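Local coordinates for D-2-hydroxyacid dehydrogensase protein (Ketogulonicigenium vulgare, PDB 4LSW) that probably catalyses the NAD(P)-dependent, reversible interconversion of D-2-hydroxyacids and 2-oxoacids, at residues A[27-32]-A[37-42]; A[60-65]-A[89-94]; A[4-9]-A[18-23]; A[46-51]-A[303-308]. All blocks are in the same frame, centred on the assembly; numbering follows the deposited sequence.

All four contacts lie in one lobe of the chain, built on the sheet with strand order 25-28, 5-8, 48-52, 70-74, 92-94, 313-315; the other sheet belongs to the NAD-binding half. Neighbouring centres are close: about 10 Å between contacts 3 and 4, 12 Å between 2 and 4, and 13 Å between 1 and 3. Contact 3 closes first, then contact 1, while contact 2 is nested in the long loop closed by contact 4. Helices 35-42 and 59-63 pack on one sheet face, where Leu-39 touches Leu-61; helices 14-23 and 287-306 pack on the opposite one. The lobe thus unites the chain's beginning and its C-terminal helix.

Contact 1: A[27-32]-A[37-42]; sequences HRLFEA and AMLANV
Val-42 sits over one face of the His-27 imidazole in a CH-pi contact. Its CG1 is 3.7 Å from the ring centroid, 20° off the normal, and leans toward the rim, where it comes 3.5 Å from His-27 CE1. The other methyl, CG2, approaches His-27 CG at 4.0 Å. The ring nitrogen NE2 is engaged by Glu-5 on the adjoining strand, a hydrogen bond that restrains the ring's rotation.

Apolar packing centres on Met-38. Its CG is anti to the backbone N (chi1 172°), which sends the chain straight off the helix before it bends at chi3 (-80°). The sulfur SD lies 3.7 Å from both Leu-29 CA and Leu-29 CD1, and the methyl CE is 4.2 Å from Ala-32 CB. Leu-29 CD1 also meets Leu-39 CD2 at 4.3 Å. These residues begin a beta-alpha-beta crossover: strand 25-28 runs through the 3-10 turn 29-31 into helix 35-42, which passes over strand 5-8 on the way to strand 48-52. Both Leu-29 and Leu-39 accordingly also touch Leu-7.

The charged groups stay at the periphery. Arg-28 NH1 forms a salt bridge with Glu-31 OE2 at 3.0 Å, while NH2 of the same guanidinium pairs with Asp-21.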
loop_
_atom_site.group_PDB
_atom_site.type_symbol
_atom_site.label_atom_id
_atom_site.label_comp_id
_atom_site.label_asym_id
_atom_site.label_seq_id
_atom_site.Cartn_x
_atom_site.Cartn_y
_atom_site.Cartn_z
ATOM N N HIS A 27 16.953 18.368 -11.650
ATOM C CA HIS A 27 18.235 17.792 -11.281
ATOM C C HIS A 27 18.004 16.409 -10.682
ATOM O O HIS A 27 17.314 16.271 -9.672
ATOM C CB HIS A 27 18.950 18.718 -10.299
ATOM C CG HIS A 27 19.132 20.107 -10.828
ATOM N ND1 HIS A 27 20.074 20.419 -11.782
ATOM C CD2 HIS A 27 18.465 21.255 -10.561
ATOM C CE1 HIS A 27 19.994 21.710 -12.069
ATOM N NE2 HIS A 27 19.020 22.236 -11.350
ATOM N N ARG A 28 18.577 15.393 -11.319
ATOM C CA ARG A 28 18.382 14.008 -10.903
ATOM C C ARG A 28 19.480 13.584 -9.949
ATOM O O ARG A 28 20.563 13.203 -10.381
ATOM C CB ARG A 28 18.377 13.088 -12.120
ATOM C CG ARG A 28 17.346 13.472 -13.160
ATOM C CD ARG A 28 17.373 12.518 -14.331
ATOM N NE ARG A 28 16.423 12.917 -15.364
ATOM C CZ ARG A 28 16.059 12.139 -16.378
ATOM N NH1 ARG A 28 16.560 10.915 -16.495
ATOM N NH2 ARG A 28 15.188 12.585 -17.273
ATOM N N LEU A 29 19.198 13.640 -8.653
ATOM C CA LEU A 29 20.203 13.308 -7.656
ATOM C C LEU A 29 20.591 11.827 -7.770
ATOM O O LEU A 29 21.728 11.443 -7.475
ATOM C CB LEU A 29 19.694 13.648 -6.249
ATOM C CG LEU A 29 20.746 13.622 -5.142
ATOM C CD1 LEU A 29 21.881 14.559 -5.484
ATOM C CD2 LEU A 29 20.120 13.994 -3.799
ATOM N N PHE A 30 19.652 11.017 -8.245
ATOM C CA PHE A 30 19.851 9.571 -8.356
ATOM C C PHE A 30 20.701 9.176 -9.566
ATOM O O PHE A 30 20.955 7.989 -9.791
ATOM C CB PHE A 30 18.500 8.860 -8.414
ATOM C CG PHE A 30 17.659 9.244 -9.605
ATOM C CD1 PHE A 30 16.819 10.352 -9.556
ATOM C CD2 PHE A 30 17.693 8.485 -10.767
ATOM C CE1 PHE A 30 16.039 10.697 -10.652
ATOM C CE2 PHE A 30 16.921 8.829 -11.864
ATOM C CZ PHE A 30 16.092 9.933 -11.807
ATOM N N GLU A 31 21.127 10.163 -10.347
ATOM C CA GLU A 31 22.003 9.912 -11.485
ATOM C C GLU A 31 23.363 10.560 -11.284
ATOM O O GLU A 31 24.217 10.510 -12.167
ATOM C CB GLU A 31 21.387 10.447 -12.778
ATOM C CG GLU A 31 20.391 9.519 -13.432
ATOM C CD GLU A 31 19.831 10.076 -14.732
ATOM O OE1 GLU A 31 20.391 11.057 -15.264
ATOM O OE2 GLU A 31 18.830 9.521 -15.215
ATOM N N ALA A 32 23.557 11.183 -10.127
ATOM C CA ALA A 32 24.789 11.910 -9.852
ATOM C C ALA A 32 25.917 10.973 -9.433
ATOM O O ALA A 32 25.728 10.115 -8.575
ATOM C CB ALA A 32 24.550 12.960 -8.779
ATOM N N ALA A 37 28.714 16.963 -4.675
ATOM C CA ALA A 37 29.022 17.873 -5.773
ATOM C C ALA A 37 27.757 18.464 -6.382
ATOM O O ALA A 37 27.687 19.672 -6.622
ATOM C CB ALA A 37 29.866 17.183 -6.839
ATOM N N MET A 38 26.751 17.624 -6.614
ATOM C CA MET A 38 25.504 18.125 -7.181
ATOM C C MET A 38 24.812 19.078 -6.219
ATOM O O MET A 38 24.336 20.135 -6.633
ATOM C CB MET A 38 24.547 17.001 -7.587
ATOM C CG MET A 38 23.162 17.525 -7.992
ATOM S SD MET A 38 22.070 16.322 -8.782
ATOM C CE MET A 38 22.684 16.295 -10.461
ATOM N N LEU A 39 24.775 18.716 -4.938
ATOM C CA LEU A 39 24.152 19.569 -3.936
ATOM C C LEU A 39 24.881 20.910 -3.799
ATOM O O LEU A 39 24.246 21.950 -3.625
ATOM C CB LEU A 39 24.038 18.856 -2.584
ATOM C CG LEU A 39 23.060 17.679 -2.547
ATOM C CD1 LEU A 39 23.021 17.065 -1.159
ATOM C CD2 LEU A 39 21.655 18.104 -2.983
ATOM N N ALA A 40 26.209 20.898 -3.880
ATOM C CA ALA A 40 26.957 22.157 -3.852
ATOM C C ALA A 40 26.600 23.012 -5.064
ATOM O O ALA A 40 26.387 24.225 -4.954
ATOM C CB ALA A 40 28.449 21.890 -3.812
ATOM N N ASN A 41 26.534 22.374 -6.225
ATOM C CA ASN A 41 26.238 23.084 -7.458
ATOM C C ASN A 41 24.846 23.696 -7.512
ATOM O O ASN A 41 24.688 24.843 -7.916
ATOM C CB ASN A 41 26.420 22.167 -8.665
ATOM C CG ASN A 41 27.867 21.836 -8.930
ATOM O OD1 ASN A 41 28.769 22.475 -8.393
ATOM N ND2 ASN A 41 28.099 20.830 -9.766
ATOM N N VAL A 42 23.831 22.927 -7.121
ATOM C CA VAL A 42 22.454 23.351 -7.372
ATOM C C VAL A 42 21.578 23.507 -6.131
ATOM O O VAL A 42 20.448 23.973 -6.239
ATOM C CB VAL A 42 21.720 22.393 -8.345
ATOM C CG1 VAL A 42 22.490 22.254 -9.652
ATOM C CG2 VAL A 42 21.468 21.031 -7.677
#

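Contact 2: A[60-65]-A[89-94]; sequences ALIEAC and RGIQVT
Ile-62 holds its CG2 anti to the backbone N, with CG1 anti to the carbonyl carbon (chi1 -71°), and the CG2 methyl is the point on which Arg-89 and Ile-91 converge. Arg-89 runs extended from CG to NE and turns at its last torsion (chi4 72°), so that its aliphatic part crosses Ile-62 and its guanidinium reaches Glu-63. Ile-62 CG2 is 3.5 Å from Arg-89 CD and equally 3.5 Å from Ile-91 CD1, a close apolar junction between Ile-62 and the residues on either side of Gly-90. In the alpha/beta sheet of this lobe, helices 59-63 and 83-89 pack on the same face; Ile-62 also touches Ala-85, Cys-86 and, on strand 70-74 beneath, Ile-71. Gly-90, with positive phi, turns the chain out of helix 83-89 toward strand 92-94.

At the outer rim Arg-89 NH2 lies 3.6 Å from Glu-63 CG. The carboxylate and guanidinium planes stand 87° apart, and OE2 of Glu-63, 4.2 Å from Arg-89 NH2, is well out of the guanidinium plane. One water joins the two, donating to Glu-63 OE2 (2.5 Å) and accepting from Arg-89 NH2 (3.1 Å). The opposite charges therefore probably attract at longer range, with water supplying the directional link.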
loop_
_atom_site.group_PDB
_atom_site.type_symbol
_atom_site.label_atom_id
_atom_site.label_comp_id
_atom_site.label_asym_id
_atom_site.label_seq_id
_atom_site.Cartn_x
_atom_site.Cartn_y
_atom_site.Cartn_z
ATOM N N ALA A 60 19.343 16.554 6.394
ATOM C CA ALA A 60 20.568 17.032 5.763
ATOM C C ALA A 60 20.293 17.490 4.332
ATOM O O ALA A 60 20.844 18.488 3.875
ATOM C CB ALA A 60 21.649 15.969 5.801
ATOM N N LEU A 61 19.433 16.762 3.627
ATOM C CA LEU A 61 19.073 17.154 2.272
ATOM C C LEU A 61 18.315 18.481 2.271
ATOM O O LEU A 61 18.586 19.373 1.462
ATOM C CB LEU A 61 18.230 16.070 1.614
ATOM C CG LEU A 61 17.749 16.480 0.231
ATOM C CD1 LEU A 61 18.948 16.688 -0.691
ATOM C CD2 LEU A 61 16.779 15.459 -0.341
ATOM N N ILE A 62 17.360 18.603 3.183
ATOM C CA ILE A 62 16.606 19.838 3.349
ATOM C C ILE A 62 17.540 21.010 3.669
ATOM O O ILE A 62 17.380 22.102 3.121
ATOM C CB ILE A 62 15.520 19.654 4.431
ATOM C CG1 ILE A 62 14.422 18.728 3.900
ATOM C CG2 ILE A 62 14.946 20.990 4.856
ATOM C CD1 ILE A 62 13.530 18.125 4.971
ATOM N N GLU A 63 18.530 20.772 4.523
ATOM C CA GLU A 63 19.506 21.805 4.876
ATOM C C GLU A 63 20.345 22.232 3.672
ATOM O O GLU A 63 20.789 23.382 3.584
ATOM C CB GLU A 63 20.436 21.321 5.996
ATOM C CG GLU A 63 19.755 21.136 7.347
ATOM C CD GLU A 63 20.630 20.406 8.357
ATOM O OE1 GLU A 63 21.183 19.336 8.015
ATOM O OE2 GLU A 63 20.752 20.905 9.494
ATOM N N ALA A 64 20.560 21.302 2.747
ATOM C CA ALA A 64 21.362 21.582 1.561
ATOM C C ALA A 64 20.561 22.371 0.533
ATOM O O ALA A 64 21.113 22.839 -0.467
ATOM C CB ALA A 64 21.875 20.282 0.949
ATOM N N CYS A 65 19.256 22.502 0.774
ATOM C CA CYS A 65 18.375 23.247 -0.117
ATOM C C CYS A 65 17.732 24.404 0.647
ATOM O O CYS A 65 16.550 24.359 0.979
ATOM C CB CYS A 65 17.289 22.328 -0.701
ATOM S SG CYS A 65 17.915 20.914 -1.657
ATOM N N ARG A 89 11.005 25.031 8.916
ATOM C CA ARG A 89 11.431 25.874 7.799
ATOM C C ARG A 89 10.311 26.447 6.942
ATOM O O ARG A 89 10.567 27.206 6.009
ATOM C CB ARG A 89 12.400 25.086 6.916
ATOM C CG ARG A 89 13.663 24.719 7.644
ATOM C CD ARG A 89 14.588 23.885 6.798
ATOM N NE ARG A 89 15.955 24.000 7.286
ATOM C CZ ARG A 89 16.391 23.447 8.412
ATOM N NH1 ARG A 89 15.573 22.720 9.169
ATOM N NH2 ARG A 89 17.652 23.616 8.783
ATOM N N GLY A 90 9.071 26.087 7.251
ATOM C CA GLY A 90 7.954 26.558 6.461
ATOM C C GLY A 90 7.822 25.790 5.162
ATOM O O GLY A 90 7.165 26.242 4.233
ATOM N N ILE A 91 8.439 24.615 5.101
ATOM C CA ILE A 91 8.347 23.786 3.905
ATOM C C ILE A 91 7.030 23.007 3.907
ATOM O O ILE A 91 6.674 22.381 4.907
ATOM C CB ILE A 91 9.539 22.824 3.797
ATOM C CG1 ILE A 91 10.836 23.620 3.654
ATOM C CG2 ILE A 91 9.371 21.859 2.624
ATOM C CD1 ILE A 91 12.064 22.820 4.000
ATOM N N GLN A 92 6.320 23.060 2.783
ATOM C CA GLN A 92 5.063 22.345 2.621
ATOM C C GLN A 92 5.297 20.984 1.963
ATOM O O GLN A 92 6.296 20.787 1.279
ATOM C CB GLN A 92 4.091 23.190 1.796
ATOM C CG GLN A 92 3.748 24.523 2.465
ATOM C CD GLN A 92 2.968 25.451 1.554
ATOM O OE1 GLN A 92 1.764 25.283 1.361
ATOM N NE2 GLN A 92 3.656 26.436 0.982
ATOM N N VAL A 93 4.380 20.044 2.192
ATOM C CA VAL A 93 4.516 18.688 1.659
ATOM C C VAL A 93 3.193 18.245 1.029
ATOM O O VAL A 93 2.134 18.547 1.569
ATOM C CB VAL A 93 4.944 17.691 2.762
ATOM C CG1 VAL A 93 5.176 16.299 2.183
ATOM C CG2 VAL A 93 6.205 18.169 3.486
ATOM N N THR A 94 3.256 17.568 -0.120
ATOM C CA THR A 94 2.060 16.977 -0.737
ATOM C C THR A 94 2.288 15.487 -0.980
ATOM O O THR A 94 3.429 15.037 -1.077
ATOM C CB THR A 94 1.691 17.644 -2.095
ATOM O OG1 THR A 94 2.735 17.414 -3.048
ATOM C CG2 THR A 94 1.453 19.140 -1.934
HETATM O O HOH W 1 18.531 21.224 10.588
#

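Contact 3: A[4-9]-A[18-23]; sequences PEILQL and EPLDAA
The Gln-8 carboxamide has a methyl of Leu-20 above its plane: CD1 stands beyond the oxygen, 4.2 Å from Gln-8 OE1. The amide's NE2 is turned to polar partners, hydrogen-bonding to Gln-17 OE1 and to the carbonyl of Gly-10, and these bonds fix the rotation of the flat group. Strand 5-8, helix 14-23 and strand 25-28 form the first beta-alpha-beta unit of a flavodoxin-like sheet, and here the helix packs back on the strand that precedes it.

Alternation along the strand puts Ile-6 and Gln-8 on the helix side, with Leu-7 on the other face. Gln-8 has its CG anti to the backbone N (chi1 -177°) and continues straight at chi2, so the amide spans the gap toward the helix. Ile-6 CD1 meets Leu-20 CD2 at 4.3 Å, a loose apolar contact. CD1 of Leu-20 thus faces the amide and CD2 the isoleucine. Helix 287-306 packs on the same leucine through Arg-298 and Leu-301.

Nearer the chain start, Pro-4 also touches Phe-305. Across to the last turn of helix 14-23, its ring carbon CD lies 3.8 Å from the backbone O of Ala-23.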
loop_
_atom_site.group_PDB
_atom_site.type_symbol
_atom_site.label_atom_id
_atom_site.label_comp_id
_atom_site.label_asym_id
_atom_site.label_seq_id
_atom_site.Cartn_x
_atom_site.Cartn_y
_atom_site.Cartn_z
ATOM N N PRO A 4 11.235 26.445 -13.246
ATOM C CA PRO A 4 11.632 26.321 -11.838
ATOM C C PRO A 4 12.518 25.109 -11.594
ATOM O O PRO A 4 12.357 24.062 -12.228
ATOM C CB PRO A 4 10.297 26.167 -11.107
ATOM C CG PRO A 4 9.319 26.889 -11.982
ATOM C CD PRO A 4 9.777 26.600 -13.390
ATOM N N GLU A 5 13.484 25.270 -10.705
ATOM C CA GLU A 5 14.456 24.216 -10.510
ATOM C C GLU A 5 14.033 23.310 -9.377
ATOM O O GLU A 5 13.701 23.760 -8.273
ATOM C CB GLU A 5 15.856 24.788 -10.309
ATOM C CG GLU A 5 16.241 25.708 -11.455
ATOM C CD GLU A 5 17.726 25.907 -11.589
ATOM O OE1 GLU A 5 18.490 24.948 -11.352
ATOM O OE2 GLU A 5 18.121 27.033 -11.939
ATOM N N ILE A 6 13.999 22.019 -9.689
ATOM C CA ILE A 6 13.570 21.016 -8.729
ATOM C C ILE A 6 14.593 19.886 -8.621
ATOM O O ILE A 6 15.383 19.647 -9.538
ATOM C CB ILE A 6 12.174 20.461 -9.075
ATOM C CG1 ILE A 6 12.222 19.549 -10.295
ATOM C CG2 ILE A 6 11.181 21.593 -9.315
ATOM C CD1 ILE A 6 10.872 18.943 -10.599
ATOM N N LEU A 7 14.597 19.216 -7.476
ATOM C CA LEU A 7 15.511 18.112 -7.237
ATOM C C LEU A 7 14.702 16.821 -7.159
ATOM O O LEU A 7 13.795 16.697 -6.331
ATOM C CB LEU A 7 16.286 18.349 -5.937
ATOM C CG LEU A 7 17.442 17.403 -5.569
ATOM C CD1 LEU A 7 18.611 17.542 -6.529
ATOM C CD2 LEU A 7 17.902 17.696 -4.151
ATOM N N GLN A 8 15.013 15.876 -8.040
ATOM C CA GLN A 8 14.277 14.612 -8.104
ATOM C C GLN A 8 15.127 13.500 -7.492
ATOM O O GLN A 8 16.270 13.290 -7.897
ATOM C CB GLN A 8 13.924 14.284 -9.554
ATOM C CG GLN A 8 13.081 13.022 -9.718
ATOM C CD GLN A 8 12.691 12.778 -11.155
ATOM O OE1 GLN A 8 12.484 13.721 -11.921
ATOM N NE2 GLN A 8 12.599 11.509 -11.539
ATOM N N LEU A 9 14.577 12.792 -6.508
ATOM C CA LEU A 9 15.393 11.864 -5.721
ATOM C C LEU A 9 15.430 10.428 -6.249
ATOM O O LEU A 9 16.367 9.691 -5.949
ATOM C CB LEU A 9 14.959 11.878 -4.257
ATOM C CG LEU A 9 14.934 13.228 -3.547
ATOM C CD1 LEU A 9 14.723 13.007 -2.058
ATOM C CD2 LEU A 9 16.212 14.019 -3.806
ATOM N N GLU A 18 8.833 12.848 -18.774
ATOM C CA GLU A 18 8.786 13.758 -19.913
ATOM C C GLU A 18 8.109 15.098 -19.591
ATOM O O GLU A 18 8.700 16.148 -19.837
ATOM C CB GLU A 18 8.172 13.070 -21.141
ATOM C CG GLU A 18 9.024 11.925 -21.671
ATOM C CD GLU A 18 8.260 11.000 -22.596
ATOM O OE1 GLU A 18 7.406 11.494 -23.360
ATOM O OE2 GLU A 18 8.517 9.779 -22.550
ATOM N N PRO A 19 6.885 15.087 -19.014
ATOM C CA PRO A 19 6.300 16.409 -18.736
ATOM C C PRO A 19 6.977 17.161 -17.591
ATOM O O PRO A 19 6.929 18.394 -17.549
ATOM C CB PRO A 19 4.842 16.094 -18.378
ATOM C CG PRO A 19 4.823 14.653 -18.035
ATOM C CD PRO A 19 5.892 14.008 -18.848
ATOM N N LEU A 20 7.593 16.431 -16.671
ATOM C CA LEU A 20 8.384 17.077 -15.626
ATOM C C LEU A 20 9.564 17.834 -16.229
ATOM O O LEU A 20 9.801 18.999 -15.893
ATOM C CB LEU A 20 8.874 16.054 -14.594
ATOM C CG LEU A 20 7.888 15.648 -13.493
ATOM C CD1 LEU A 20 8.379 14.411 -12.763
ATOM C CD2 LEU A 20 7.700 16.798 -12.523
ATOM N N ASP A 21 10.299 17.169 -17.119
ATOM C CA ASP A 21 11.470 17.779 -17.751
ATOM C C ASP A 21 11.095 18.923 -18.678
ATOM O O ASP A 21 11.887 19.837 -18.889
ATOM C CB ASP A 21 12.289 16.730 -18.502
ATOM C CG ASP A 21 13.200 15.943 -17.581
ATOM O OD1 ASP A 21 13.790 16.557 -16.662
ATOM O OD2 ASP A 21 13.323 14.721 -17.776
ATOM N N ALA A 22 9.877 18.884 -19.210
ATOM C CA ALA A 22 9.405 19.939 -20.109
ATOM C C ALA A 22 9.063 21.233 -19.372
ATOM O O ALA A 22 9.220 22.330 -19.915
ATOM C CB ALA A 22 8.207 19.457 -20.912
ATOM N N ALA A 23 8.577 21.100 -18.141
ATOM C CA ALA A 23 8.142 22.255 -17.366
ATOM C C ALA A 23 9.205 22.779 -16.406
ATOM O O ALA A 23 9.199 23.962 -16.063
ATOM C CB ALA A 23 6.876 21.926 -16.595
#

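Contact 4: A[46-51]-A[303-308]; sequences IRAIAT and AHFAGS
Phe-305 and Arg-47 make most of this contact, the phenyl ring set edge-on beneath the guanidinium. The two planes are 87° apart, the ring presenting its edge to the guanidinium face. Phe-305 CE1 stands 3.4 Å above the guanidinium plane, over its centre and 3.5 Å from Arg-47 CZ; the neighbouring CD1 is 3.4 Å from NH2 of the same arginine. A bend at chi3 (61°) folds Arg-47 across the edge of the ring, and its CB also comes to that edge, 3.7 Å from Phe-305 CE1.

A water in the guanidinium plane accepts from Arg-47 NH2 at 2.8 Å and donates to Phe-305 O at 2.9 Å, tying side chain to helix end. The arginine's NE forms a salt bridge with Glu-69, whose second oxygen binds His-304 NE2; one carboxylate thus steadies residues of both segments.

Helix 287-306, which comes after strand 276-278 of the seven-stranded sheet, here returns to the six-stranded sheet that holds strands 5-8 and 48-52, and ends at Gly-307 in a Schellman motif. Below the ring tip Ala-48, on the central strand 48-52, places its CB 3.7 Å from Phe-305 CZ, an oblique approach. His-304 CD2 lies over one face of the phenyl, 3.8 Å above its plane, and the ring of Phe-24 meets it with planes at about 50°.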
loop_
_atom_site.group_PDB
_atom_site.type_symbol
_atom_site.label_atom_id
_atom_site.label_comp_id
_atom_site.label_asym_id
_atom_site.label_seq_id
_atom_site.Cartn_x
_atom_site.Cartn_y
_atom_site.Cartn_z
ATOM N N ILE A 46 17.303 24.984 -5.572
ATOM C CA ILE A 46 16.178 24.062 -5.456
ATOM C C ILE A 46 14.983 24.670 -4.725
ATOM O O ILE A 46 15.070 25.036 -3.554
ATOM C CB ILE A 46 16.599 22.747 -4.763
ATOM C CG1 ILE A 46 17.744 22.078 -5.527
ATOM C CG2 ILE A 46 15.406 21.803 -4.647
ATOM C CD1 ILE A 46 17.512 21.953 -7.034
ATOM N N ARG A 47 13.858 24.756 -5.429
ATOM C CA ARG A 47 12.640 25.294 -4.842
ATOM C C ARG A 47 11.662 24.177 -4.488
ATOM O O ARG A 47 10.800 24.358 -3.643
ATOM C CB ARG A 47 12.002 26.320 -5.775
ATOM C CG ARG A 47 12.822 27.602 -5.912
ATOM C CD ARG A 47 12.248 28.516 -6.973
ATOM N NE ARG A 47 10.882 28.914 -6.649
ATOM C CZ ARG A 47 10.016 29.407 -7.528
ATOM N NH1 ARG A 47 10.370 29.564 -8.792
ATOM N NH2 ARG A 47 8.792 29.733 -7.137
ATOM N N ALA A 48 11.800 23.022 -5.134
ATOM C CA ALA A 48 10.972 21.874 -4.772
ATOM C C ALA A 48 11.733 20.564 -4.931
ATOM O O ALA A 48 12.591 20.442 -5.804
ATOM C CB ALA A 48 9.684 21.837 -5.594
ATOM N N ILE A 49 11.406 19.600 -4.077
ATOM C CA ILE A 49 11.918 18.242 -4.204
ATOM C C ILE A 49 10.773 17.361 -4.675
ATOM O O ILE A 49 9.633 17.505 -4.214
ATOM C CB ILE A 49 12.483 17.726 -2.877
ATOM C CG1 ILE A 49 13.790 18.452 -2.545
ATOM C CG2 ILE A 49 12.729 16.220 -2.950
ATOM C CD1 ILE A 49 14.293 18.176 -1.149
ATOM N N ALA A 50 11.068 16.489 -5.633
ATOM C CA ALA A 50 10.126 15.471 -6.070
ATOM C C ALA A 50 10.686 14.145 -5.594
ATOM O O ALA A 50 11.796 13.756 -5.958
ATOM C CB ALA A 50 9.987 15.481 -7.590
ATOM N N THR A 51 9.924 13.449 -4.764
ATOM C CA THR A 51 10.437 12.241 -4.155
ATOM C C THR A 51 9.398 11.131 -4.220
ATOM O O THR A 51 8.385 11.233 -4.933
ATOM C CB THR A 51 10.920 12.503 -2.702
ATOM O OG1 THR A 51 11.639 11.360 -2.209
ATOM C CG2 THR A 51 9.756 12.844 -1.776
ATOM N N ALA A 303 0.662 23.554 -9.671
ATOM C CA ALA A 303 -0.134 24.466 -8.870
ATOM C C ALA A 303 0.749 25.337 -7.982
ATOM O O ALA A 303 0.554 26.546 -7.893
ATOM C CB ALA A 303 -1.137 23.688 -8.034
ATOM N N HIS A 304 1.735 24.727 -7.337
ATOM C CA HIS A 304 2.614 25.477 -6.447
ATOM C C HIS A 304 3.317 26.635 -7.152
ATOM O O HIS A 304 3.291 27.768 -6.672
ATOM C CB HIS A 304 3.667 24.561 -5.819
ATOM C CG HIS A 304 4.679 25.296 -5.001
ATOM N ND1 HIS A 304 4.428 25.731 -3.715
ATOM C CD2 HIS A 304 5.935 25.706 -5.295
ATOM C CE1 HIS A 304 5.487 26.362 -3.252
ATOM N NE2 HIS A 304 6.416 26.370 -4.195
ATOM N N PHE A 305 3.944 26.347 -8.286
ATOM C CA PHE A 305 4.747 27.358 -8.960
ATOM C C PHE A 305 3.882 28.389 -9.675
ATOM O O PHE A 305 4.357 29.469 -10.014
ATOM C CB PHE A 305 5.757 26.712 -9.905
ATOM C CG PHE A 305 6.885 26.023 -9.185
ATOM C CD1 PHE A 305 7.831 26.762 -8.497
ATOM C CD2 PHE A 305 6.988 24.639 -9.178
ATOM C CE1 PHE A 305 8.867 26.138 -7.824
ATOM C CE2 PHE A 305 8.022 24.009 -8.509
ATOM C CZ PHE A 305 8.963 24.756 -7.830
ATOM N N ALA A 306 2.609 28.058 -9.877
ATOM C CA ALA A 306 1.665 28.993 -10.493
ATOM C C ALA A 306 1.067 29.958 -9.473
ATOM O O ALA A 306 0.447 30.957 -9.843
ATOM C CB ALA A 306 0.556 28.234 -11.227
ATOM N N GLY A 307 1.254 29.658 -8.191
ATOM C CA GLY A 307 0.687 30.467 -7.125
ATOM C C GLY A 307 -0.742 30.061 -6.805
ATOM O O GLY A 307 -1.503 30.832 -6.212
ATOM N N SER A 308 -1.104 28.843 -7.193
ATOM C CA SER A 308 -2.439 28.312 -6.943
ATOM C C SER A 308 -2.413 27.384 -5.732
ATOM O O SER A 308 -1.337 26.970 -5.300
ATOM C CB SER A 308 -2.948 27.571 -8.179
ATOM O OG SER A 308 -3.185 28.466 -9.243
HETATM O O HOH W 2 6.764 30.467 -8.849
#